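Local atomic coordinates of putative metal-dependent hydrolase (Bacillus subtilis, PDB entry 6KNS), a protein that binds two zinc ions in a metallo-beta-lactamase fold and is probably a metal-dependent hydrolase, perhaps related to short-form tRNA 3'-processing endoribonucleases. Residues A60-H65 against I133-T138; T155-A160 against I169-N174; A72-L77 against L94-H99. All blocks are in the same frame, centred on the assembly; numbering follows the deposited sequence.

Interaction 1 of 3, residues A60-H65 against I133-T138; sequences AVILSH and ITFLKT. With ZN (zinc ion), chain H.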
loop_
_atom_site.group_PDB
_atom_site.type_symbol
_atom_site.label_atom_id
_atom_site.label_comp_id
_atom_site.label_asym_id
_atom_site.label_seq_id
_atom_site.Cartn_x
_atom_site.Cartn_y
_atom_site.Cartn_z
ATOM N N ALA A 60 -6.110 -17.024 4.878
ATOM C CA ALA A 60 -4.993 -17.269 3.975
ATOM C C ALA A 60 -4.942 -16.206 2.918
ATOM O O ALA A 60 -5.925 -15.534 2.670
ATOM C CB ALA A 60 -5.113 -18.675 3.333
ATOM N N VAL A 61 -3.761 -16.040 2.347
ATOM C CA VAL A 61 -3.519 -15.165 1.231
ATOM C C VAL A 61 -2.886 -16.021 0.133
ATOM O O VAL A 61 -2.142 -16.942 0.428
ATOM C CB VAL A 61 -2.555 -14.045 1.608
ATOM C CG1 VAL A 61 -2.239 -13.150 0.392
ATOM C CG2 VAL A 61 -3.122 -13.210 2.773
ATOM N N ILE A 62 -3.187 -15.705 -1.125
ATOM C CA ILE A 62 -2.486 -16.305 -2.268
ATOM C C ILE A 62 -2.179 -15.211 -3.279
ATOM O O ILE A 62 -3.026 -14.324 -3.514
ATOM C CB ILE A 62 -3.282 -17.476 -2.923
ATOM C CG1 ILE A 62 -2.499 -18.085 -4.086
ATOM C CG2 ILE A 62 -4.617 -17.013 -3.481
ATOM C CD1 ILE A 62 -3.009 -19.509 -4.429
ATOM N N LEU A 63 -0.972 -15.284 -3.828
ATOM C CA LEU A 63 -0.386 -14.286 -4.695
ATOM C C LEU A 63 -0.129 -14.833 -6.105
ATOM O O LEU A 63 0.530 -15.841 -6.266
ATOM C CB LEU A 63 0.953 -13.857 -4.110
ATOM C CG LEU A 63 0.858 -13.265 -2.710
ATOM C CD1 LEU A 63 2.280 -12.889 -2.246
ATOM C CD2 LEU A 63 -0.104 -12.024 -2.660
ATOM N N SER A 64 -0.703 -14.182 -7.124
ATOM C CA SER A 64 -0.554 -14.651 -8.503
ATOM C C SER A 64 0.891 -14.427 -8.996
ATOM O O SER A 64 1.421 -15.243 -9.754
ATOM C CB SER A 64 -1.490 -13.897 -9.441
ATOM O OG SER A 64 -1.262 -12.491 -9.331
ATOM N N HIS A 65 1.489 -13.316 -8.581
ATOM C CA HIS A 65 2.831 -12.955 -8.980
ATOM C C HIS A 65 3.351 -11.799 -8.138
ATOM O O HIS A 65 2.603 -11.247 -7.312
ATOM C CB HIS A 65 2.914 -12.643 -10.472
ATOM C CG HIS A 65 2.231 -11.379 -10.928
ATOM N ND1 HIS A 65 0.871 -11.169 -10.818
ATOM C CD2 HIS A 65 2.723 -10.315 -11.619
ATOM C CE1 HIS A 65 0.570 -10.014 -11.397
ATOM N NE2 HIS A 65 1.675 -9.475 -11.886
ATOM N N ILE A 133 -7.853 -24.949 -5.483
ATOM C CA ILE A 133 -7.297 -24.017 -6.460
ATOM C C ILE A 133 -6.384 -24.784 -7.408
ATOM O O ILE A 133 -5.569 -25.605 -6.968
ATOM C CB ILE A 133 -6.488 -22.870 -5.751
ATOM C CG1 ILE A 133 -7.320 -22.242 -4.635
ATOM C CG2 ILE A 133 -6.059 -21.781 -6.756
ATOM C CD1 ILE A 133 -6.603 -21.139 -3.917
ATOM N N THR A 134 -6.536 -24.520 -8.702
ATOM C CA THR A 134 -5.630 -25.015 -9.736
ATOM C C THR A 134 -5.124 -23.799 -10.525
ATOM O O THR A 134 -5.730 -22.716 -10.468
ATOM C CB THR A 134 -6.304 -26.042 -10.706
ATOM O OG1 THR A 134 -7.556 -25.525 -11.138
ATOM C CG2 THR A 134 -6.498 -27.469 -10.056
ATOM N N PHE A 135 -4.028 -23.976 -11.258
ATOM C CA PHE A 135 -3.206 -22.849 -11.764
ATOM C C PHE A 135 -2.912 -22.977 -13.252
ATOM O O PHE A 135 -2.812 -24.078 -13.755
ATOM C CB PHE A 135 -1.876 -22.829 -11.026
ATOM C CG PHE A 135 -2.029 -22.683 -9.543
ATOM C CD1 PHE A 135 -2.196 -21.434 -8.967
ATOM C CD2 PHE A 135 -2.101 -23.786 -8.740
ATOM C CE1 PHE A 135 -2.388 -21.285 -7.594
ATOM C CE2 PHE A 135 -2.266 -23.644 -7.368
ATOM C CZ PHE A 135 -2.431 -22.390 -6.799
ATOM N N LEU A 136 -2.756 -21.846 -13.930
ATOM C CA LEU A 136 -2.245 -21.811 -15.309
ATOM C C LEU A 136 -1.181 -20.711 -15.399
ATOM O O LEU A 136 -1.434 -19.557 -15.011
ATOM C CB LEU A 136 -3.370 -21.534 -16.295
ATOM C CG LEU A 136 -3.027 -21.349 -17.778
ATOM C CD1 LEU A 136 -2.493 -22.662 -18.395
ATOM C CD2 LEU A 136 -4.253 -20.837 -18.567
ATOM N N LYS A 137 0.009 -21.055 -15.903
ATOM C CA LYS A 137 1.036 -20.029 -16.128
ATOM C C LYS A 137 0.575 -19.028 -17.192
ATOM O O LYS A 137 0.009 -19.429 -18.209
ATOM C CB LYS A 137 2.319 -20.672 -16.573
ATOM C CG LYS A 137 3.539 -19.782 -16.400
ATOM C CD LYS A 137 4.821 -20.682 -16.517
ATOM C CE LYS A 137 6.084 -19.842 -16.401
ATOM N NZ LYS A 137 5.979 -18.665 -17.322
ATOM N N THR A 138 0.775 -17.733 -16.933
ATOM C CA THR A 138 0.334 -16.698 -17.872
ATOM C C THR A 138 1.509 -16.229 -18.754
ATOM O O THR A 138 2.654 -16.577 -18.512
ATOM C CB THR A 138 -0.295 -15.515 -17.127
ATOM O OG1 THR A 138 0.677 -14.865 -16.292
ATOM C CG2 THR A 138 -1.500 -15.997 -16.250
HETATM ZN ZN ZN H . 1.868 -7.852 -13.450
#

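Interaction 2 of 3, residues T155-A160 against I169-N174; sequences TVVYTA and IPFSEN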
loop_
_atom_site.group_PDB
_atom_site.type_symbol
_atom_site.label_atom_id
_atom_site.label_comp_id
_atom_site.label_asym_id
_atom_site.label_seq_id
_atom_site.Cartn_x
_atom_site.Cartn_y
_atom_site.Cartn_z
ATOM N N THR A 155 -17.530 -22.091 -9.329
ATOM C CA THR A 155 -16.144 -22.003 -9.774
ATOM C C THR A 155 -15.835 -20.605 -10.312
ATOM O O THR A 155 -16.558 -20.081 -11.168
ATOM C CB THR A 155 -15.886 -23.067 -10.870
ATOM O OG1 THR A 155 -16.054 -24.367 -10.296
ATOM C CG2 THR A 155 -14.460 -22.956 -11.423
ATOM N N VAL A 156 -14.790 -19.976 -9.779
ATOM C CA VAL A 156 -14.365 -18.682 -10.258
ATOM C C VAL A 156 -12.971 -18.791 -10.867
ATOM O O VAL A 156 -12.087 -19.388 -10.276
ATOM C CB VAL A 156 -14.371 -17.631 -9.103
ATOM C CG1 VAL A 156 -13.886 -16.296 -9.573
ATOM C CG2 VAL A 156 -15.795 -17.505 -8.498
ATOM N N VAL A 157 -12.765 -18.178 -12.029
ATOM C CA VAL A 157 -11.458 -18.147 -12.665
ATOM C C VAL A 157 -10.971 -16.713 -12.630
ATOM O O VAL A 157 -11.710 -15.782 -12.981
ATOM C CB VAL A 157 -11.506 -18.683 -14.122
ATOM C CG1 VAL A 157 -10.179 -18.436 -14.846
ATOM C CG2 VAL A 157 -11.846 -20.178 -14.142
ATOM N N TYR A 158 -9.732 -16.552 -12.183
ATOM C CA TYR A 158 -9.013 -15.285 -12.130
ATOM C C TYR A 158 -7.823 -15.412 -13.064
ATOM O O TYR A 158 -6.995 -16.286 -12.870
ATOM C CB TYR A 158 -8.511 -15.059 -10.704
ATOM C CG TYR A 158 -7.630 -13.879 -10.477
ATOM C CD1 TYR A 158 -7.972 -12.620 -10.973
ATOM C CD2 TYR A 158 -6.449 -13.996 -9.720
ATOM C CE1 TYR A 158 -7.157 -11.487 -10.718
ATOM C CE2 TYR A 158 -5.631 -12.885 -9.458
ATOM C CZ TYR A 158 -5.991 -11.639 -9.953
ATOM O OH TYR A 158 -5.202 -10.544 -9.704
ATOM N N THR A 159 -7.751 -14.578 -14.088
ATOM C CA THR A 159 -6.659 -14.641 -15.051
ATOM C C THR A 159 -5.334 -14.130 -14.484
ATOM O O THR A 159 -4.295 -14.299 -15.117
ATOM C CB THR A 159 -6.935 -13.767 -16.312
ATOM O OG1 THR A 159 -7.007 -12.382 -15.921
ATOM C CG2 THR A 159 -8.220 -14.169 -17.014
ATOM N N ALA A 160 -5.346 -13.470 -13.325
ATOM C CA ALA A 160 -4.209 -12.674 -12.934
ATOM C C ALA A 160 -3.846 -11.792 -14.144
ATOM O O ALA A 160 -4.743 -11.331 -14.879
ATOM C CB ALA A 160 -3.039 -13.547 -12.470
ATOM N N ILE A 169 -8.767 -21.025 -22.420
ATOM C CA ILE A 169 -10.125 -21.452 -22.742
ATOM C C ILE A 169 -10.465 -22.751 -22.043
ATOM O O ILE A 169 -11.456 -22.785 -21.312
ATOM C CB ILE A 169 -10.386 -21.480 -24.264
ATOM C CG1 ILE A 169 -10.501 -20.042 -24.778
ATOM C CG2 ILE A 169 -11.661 -22.267 -24.625
ATOM C CD1 ILE A 169 -10.402 -19.915 -26.301
ATOM N N PRO A 170 -9.660 -23.819 -22.244
ATOM C CA PRO A 170 -9.872 -25.034 -21.447
ATOM C C PRO A 170 -9.734 -24.808 -19.945
ATOM O O PRO A 170 -10.502 -25.356 -19.172
ATOM C CB PRO A 170 -8.763 -25.983 -21.921
ATOM C CG PRO A 170 -8.300 -25.447 -23.230
ATOM C CD PRO A 170 -8.674 -24.024 -23.325
ATOM N N PHE A 171 -8.755 -24.018 -19.535
ATOM C CA PHE A 171 -8.601 -23.698 -18.121
ATOM C C PHE A 171 -9.860 -23.115 -17.473
ATOM O O PHE A 171 -10.199 -23.477 -16.353
ATOM C CB PHE A 171 -7.450 -22.712 -17.926
ATOM C CG PHE A 171 -7.096 -22.467 -16.481
ATOM C CD1 PHE A 171 -6.585 -23.507 -15.686
ATOM C CD2 PHE A 171 -7.239 -21.198 -15.926
ATOM C CE1 PHE A 171 -6.226 -23.266 -14.339
ATOM C CE2 PHE A 171 -6.885 -20.945 -14.604
ATOM C CZ PHE A 171 -6.375 -21.967 -13.811
ATOM N N SER A 172 -10.535 -22.208 -18.184
ATOM C CA SER A 172 -11.684 -21.483 -17.640
ATOM C C SER A 172 -13.012 -22.175 -17.952
ATOM O O SER A 172 -14.068 -21.612 -17.655
ATOM C CB SER A 172 -11.748 -20.064 -18.220
ATOM O OG SER A 172 -10.513 -19.374 -18.079
ATOM N N GLU A 173 -12.966 -23.382 -18.531
ATOM C CA GLU A 173 -14.170 -24.054 -19.008
ATOM C C GLU A 173 -15.306 -24.149 -17.978
ATOM O O GLU A 173 -15.155 -24.690 -16.880
ATOM C CB GLU A 173 -13.862 -25.468 -19.557
ATOM C CG GLU A 173 -15.070 -26.042 -20.290
ATOM C CD GLU A 173 -14.755 -27.271 -21.143
ATOM O OE1 GLU A 173 -13.772 -27.987 -20.850
ATOM O OE2 GLU A 173 -15.518 -27.518 -22.093
ATOM N N ASN A 174 -16.447 -23.606 -18.366
ATOM C CA ASN A 174 -17.643 -23.605 -17.547
ATOM C C ASN A 174 -17.535 -22.852 -16.231
ATOM O O ASN A 174 -18.359 -23.051 -15.363
ATOM C CB ASN A 174 -18.154 -25.028 -17.339
ATOM C CG ASN A 174 -18.431 -25.741 -18.653
ATOM O OD1 ASN A 174 -18.172 -26.936 -18.779
ATOM N ND2 ASN A 174 -18.955 -25.014 -19.637
#

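Interaction 3 of 3, residues A72-L77 against L94-H99; sequences ADIGPL and LPIYGH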
loop_
_atom_site.group_PDB
_atom_site.type_symbol
_atom_site.label_atom_id
_atom_site.label_comp_id
_atom_site.label_asym_id
_atom_site.label_seq_id
_atom_site.Cartn_x
_atom_site.Cartn_y
_atom_site.Cartn_z
ATOM N N ALA A 72 2.169 -5.092 -2.768
ATOM C CA ALA A 72 2.622 -3.938 -2.004
ATOM C C ALA A 72 2.203 -3.980 -0.551
ATOM O O ALA A 72 2.949 -3.497 0.279
ATOM C CB ALA A 72 2.200 -2.559 -2.667
ATOM N N ASP A 73 1.010 -4.507 -0.245
ATOM C CA ASP A 73 0.541 -4.537 1.135
ATOM C C ASP A 73 0.920 -5.790 1.966
ATOM O O ASP A 73 0.478 -5.924 3.120
ATOM C CB ASP A 73 -0.959 -4.230 1.250
ATOM C CG ASP A 73 -1.265 -2.738 1.495
ATOM O OD1 ASP A 73 -0.338 -1.923 1.812
ATOM O OD2 ASP A 73 -2.484 -2.394 1.374
ATOM N N ILE A 74 1.789 -6.648 1.453
ATOM C CA ILE A 74 2.239 -7.822 2.250
ATOM C C ILE A 74 3.030 -7.437 3.517
ATOM O O ILE A 74 2.798 -7.973 4.629
ATOM C CB ILE A 74 3.041 -8.795 1.397
ATOM C CG1 ILE A 74 2.109 -9.433 0.344
ATOM C CG2 ILE A 74 3.683 -9.926 2.290
ATOM C CD1 ILE A 74 1.146 -10.400 1.006
ATOM N N GLY A 75 3.958 -6.503 3.381
ATOM C CA GLY A 75 4.711 -6.032 4.543
ATOM C C GLY A 75 3.807 -5.504 5.632
ATOM O O GLY A 75 3.849 -5.974 6.775
ATOM N N PRO A 76 2.965 -4.524 5.291
ATOM C CA PRO A 76 2.015 -4.038 6.271
ATOM C C PRO A 76 1.126 -5.156 6.831
ATOM O O PRO A 76 0.777 -5.124 8.002
ATOM C CB PRO A 76 1.206 -2.999 5.501
ATOM C CG PRO A 76 2.144 -2.522 4.415
ATOM C CD PRO A 76 2.929 -3.754 4.030
ATOM N N LEU A 77 0.814 -6.176 6.035
ATOM C CA LEU A 77 0.019 -7.302 6.563
ATOM C C LEU A 77 0.794 -8.084 7.616
ATOM O O LEU A 77 0.227 -8.519 8.622
ATOM C CB LEU A 77 -0.469 -8.219 5.457
ATOM C CG LEU A 77 -1.249 -9.440 5.902
ATOM C CD1 LEU A 77 -2.486 -9.064 6.753
ATOM C CD2 LEU A 77 -1.615 -10.235 4.663
ATOM N N LEU A 94 -0.544 -16.822 9.700
ATOM C CA LEU A 94 -1.337 -16.683 8.488
ATOM C C LEU A 94 -0.487 -17.268 7.357
ATOM O O LEU A 94 0.624 -16.798 7.146
ATOM C CB LEU A 94 -1.612 -15.226 8.220
ATOM C CG LEU A 94 -2.224 -14.890 6.872
ATOM C CD1 LEU A 94 -3.675 -15.454 6.802
ATOM C CD2 LEU A 94 -2.157 -13.372 6.639
ATOM N N PRO A 95 -1.006 -18.288 6.640
ATOM C CA PRO A 95 -0.267 -18.807 5.486
ATOM C C PRO A 95 -0.398 -17.831 4.293
ATOM O O PRO A 95 -1.499 -17.330 4.014
ATOM C CB PRO A 95 -0.907 -20.183 5.195
ATOM C CG PRO A 95 -2.313 -20.145 5.887
ATOM C CD PRO A 95 -2.155 -19.131 7.037
ATOM N N ILE A 96 0.728 -17.549 3.642
ATOM C CA ILE A 96 0.748 -16.796 2.401
ATOM C C ILE A 96 1.344 -17.698 1.320
ATOM O O ILE A 96 2.528 -18.022 1.370
ATOM C CB ILE A 96 1.561 -15.504 2.502
ATOM C CG1 ILE A 96 1.072 -14.635 3.659
ATOM C CG2 ILE A 96 1.442 -14.688 1.176
ATOM C CD1 ILE A 96 1.896 -13.381 3.874
ATOM N N TYR A 97 0.483 -18.135 0.399
ATOM C CA TYR A 97 0.828 -18.991 -0.743
ATOM C C TYR A 97 1.359 -18.148 -1.913
ATOM O O TYR A 97 0.768 -17.135 -2.275
ATOM C CB TYR A 97 -0.421 -19.769 -1.231
ATOM C CG TYR A 97 -0.910 -20.775 -0.220
ATOM C CD1 TYR A 97 -0.341 -22.028 -0.162
ATOM C CD2 TYR A 97 -1.866 -20.444 0.733
ATOM C CE1 TYR A 97 -0.736 -22.967 0.783
ATOM C CE2 TYR A 97 -2.280 -21.394 1.718
ATOM C CZ TYR A 97 -1.687 -22.632 1.719
ATOM O OH TYR A 97 -2.008 -23.585 2.609
ATOM N N GLY A 98 2.447 -18.597 -2.520
ATOM C CA GLY A 98 3.021 -17.913 -3.685
ATOM C C GLY A 98 3.877 -18.870 -4.474
ATOM O O GLY A 98 4.182 -19.943 -4.002
ATOM N N HIS A 99 4.278 -18.505 -5.689
ATOM C CA HIS A 99 5.113 -19.434 -6.463
ATOM C C HIS A 99 6.537 -19.229 -6.011
ATOM O O HIS A 99 6.848 -18.196 -5.447
ATOM C CB HIS A 99 4.949 -19.217 -7.979
ATOM C CG HIS A 99 5.589 -17.976 -8.498
ATOM N ND1 HIS A 99 6.935 -17.909 -8.760
ATOM C CD2 HIS A 99 5.065 -16.780 -8.871
ATOM C CE1 HIS A 99 7.221 -16.705 -9.234
ATOM N NE2 HIS A 99 6.103 -16.005 -9.318
#

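Interaction 1 of 3, residues A60-H65 against I133-T138
With chi1 at -179°, CG1 of Ile62 lies opposite its amide nitrogen, and an extended chi2 sends CD1 straight off strand 60-62 toward Ile133 and Phe135 of strand 131-137. The two strands belong to different sheets of the metallo-beta-lactamase alpha-beta/beta-alpha sandwich, and side chains from both meet between the sheets, with no hydrogen bond across. Running head-on into the aromatic side chain from the facing strand, Ile62 CD1 meets the edge of the Phe135 ring near its plane, 3.7 Å from Phe135 CE1. Ile133 adds a second apolar wall, its CD1 lying 4.0 Å from Ile62 CD1, so a single methyl carries both contacts. Met147 of strand 145-150 and Val39 of strand 35-39 also touch Ile62, and Phe120 stacks on the Phe135 ring. Beyond Ile62 the same segment runs into the zinc site, where His65 shares its metal with His67, His140 and Asp161. The ring of His65 is steadied at its other nitrogen: ND1 donates a nearly straight hydrogen bond (163°) to Ser64 OG, which lies in the ring plane. This leaves His65 NE2 to bind the zinc ion at 2.3 Å.

Interaction 2 of 3, residues T155-A160 against I169-N174
Val157 meets Ser172 and Phe171 in a beta-alpha-beta unit of the metallo-beta-lactamase fold, made of strand 155-158, the short helix 168-171 and strand 177-181. From the strand, CB of Val157 points at the helix end, 4.1 Å from Ser172 OG, and there the side chain forks. CG1, anti to the backbone N (chi1 171°), touches both partners: it lies 3.4 Å from Ser172 OG and 4.1 Å from Phe171 CE2, approaching the aromatic ring obliquely. CG2, the other branch, lies over the Ser172 backbone, 3.7 Å from Ser172 CA. Both methyls come equally near Ser172 CB, from one side, and no hydrogen bond crosses the contact. The valine thus packs where the chain leaves helical phi/psi, at Ser172, on its way to strand 177-181. Leu178 of that strand touches both Val157 and Ser172, while Ile204 and Ala208 of helix 198-208 pack on the serine. Although Ser172 OG faces a methyl, its polar need is met by a hydrogen bond back to Phe168 O, in the first turn of the helix that precedes it.

Interaction 3 of 3, residues A72-L77 against L94-H99
Leu77 and Leu94 make the closer of two apolar contacts here: Leu77 CD2 lies 3.7 Å from Leu94 CD2. The two side chains cross at about a right angle, and Leu94 CD2 also comes within 4.1 Å of Leu77 CG, so its methyl sits against the fork of the helix leucine. A chi1 of 178° swings the Leu77 fork away from its own amide nitrogen and out toward the strand, and Leu94 adopts the same first torsion from its side. Three residues earlier on the helix, about one turn, Ile74 and Ile96 reach toward each other tip to tip, Ile74 CG2 standing 4.2 Å from Ile96 CD1. No hydrogen bond crosses the contact; all four residues are buried.

In the next shell, Val61 of the neighbouring strand 60-62 touches both Leu77 and Leu94, and Leu46 of helix 45-49 packs against Leu77. The helix begins just after Asp73, whose backbone O accepts from Leu77 N at 2.9 Å and closes the first turn. The Asp73 carboxylate makes no capping bond: OD2 bonds to Leu46 N, and OD1 to Ser43 OG of the second subunit. Across the same interface Ala72 packs on Pro76 of the second subunit, and Pro76 on Ala72 of that subunit. The result is a helix laid on the outer face of a beta-sheet, one of the alpha-beta layers of the metallo-beta-lactamase alpha-beta/beta-alpha sandwich.

Along the chain, interaction 3 is nested within the loop closed by interaction 1, and interaction 2 follows both. Strands 60-62 and 94-98 are neighbours in one sheet, so interactions 1 and 3, with centres about 13 Å apart, share it; Val61 O and Tyr97 N probably hydrogen-bond between them. Strands 131-137 and 155-158 lie in the other sheet, which joins interaction 1 to interaction 2 at about 12 Å between centres, with Ser64 packing on Ala160. Interactions 2 and 3 do not touch, their centres about 23 Å apart. Interaction 1 therefore joins side chains of the two sheets next to a zinc site, while interactions 2 and 3 each set one helix against one of the sheets.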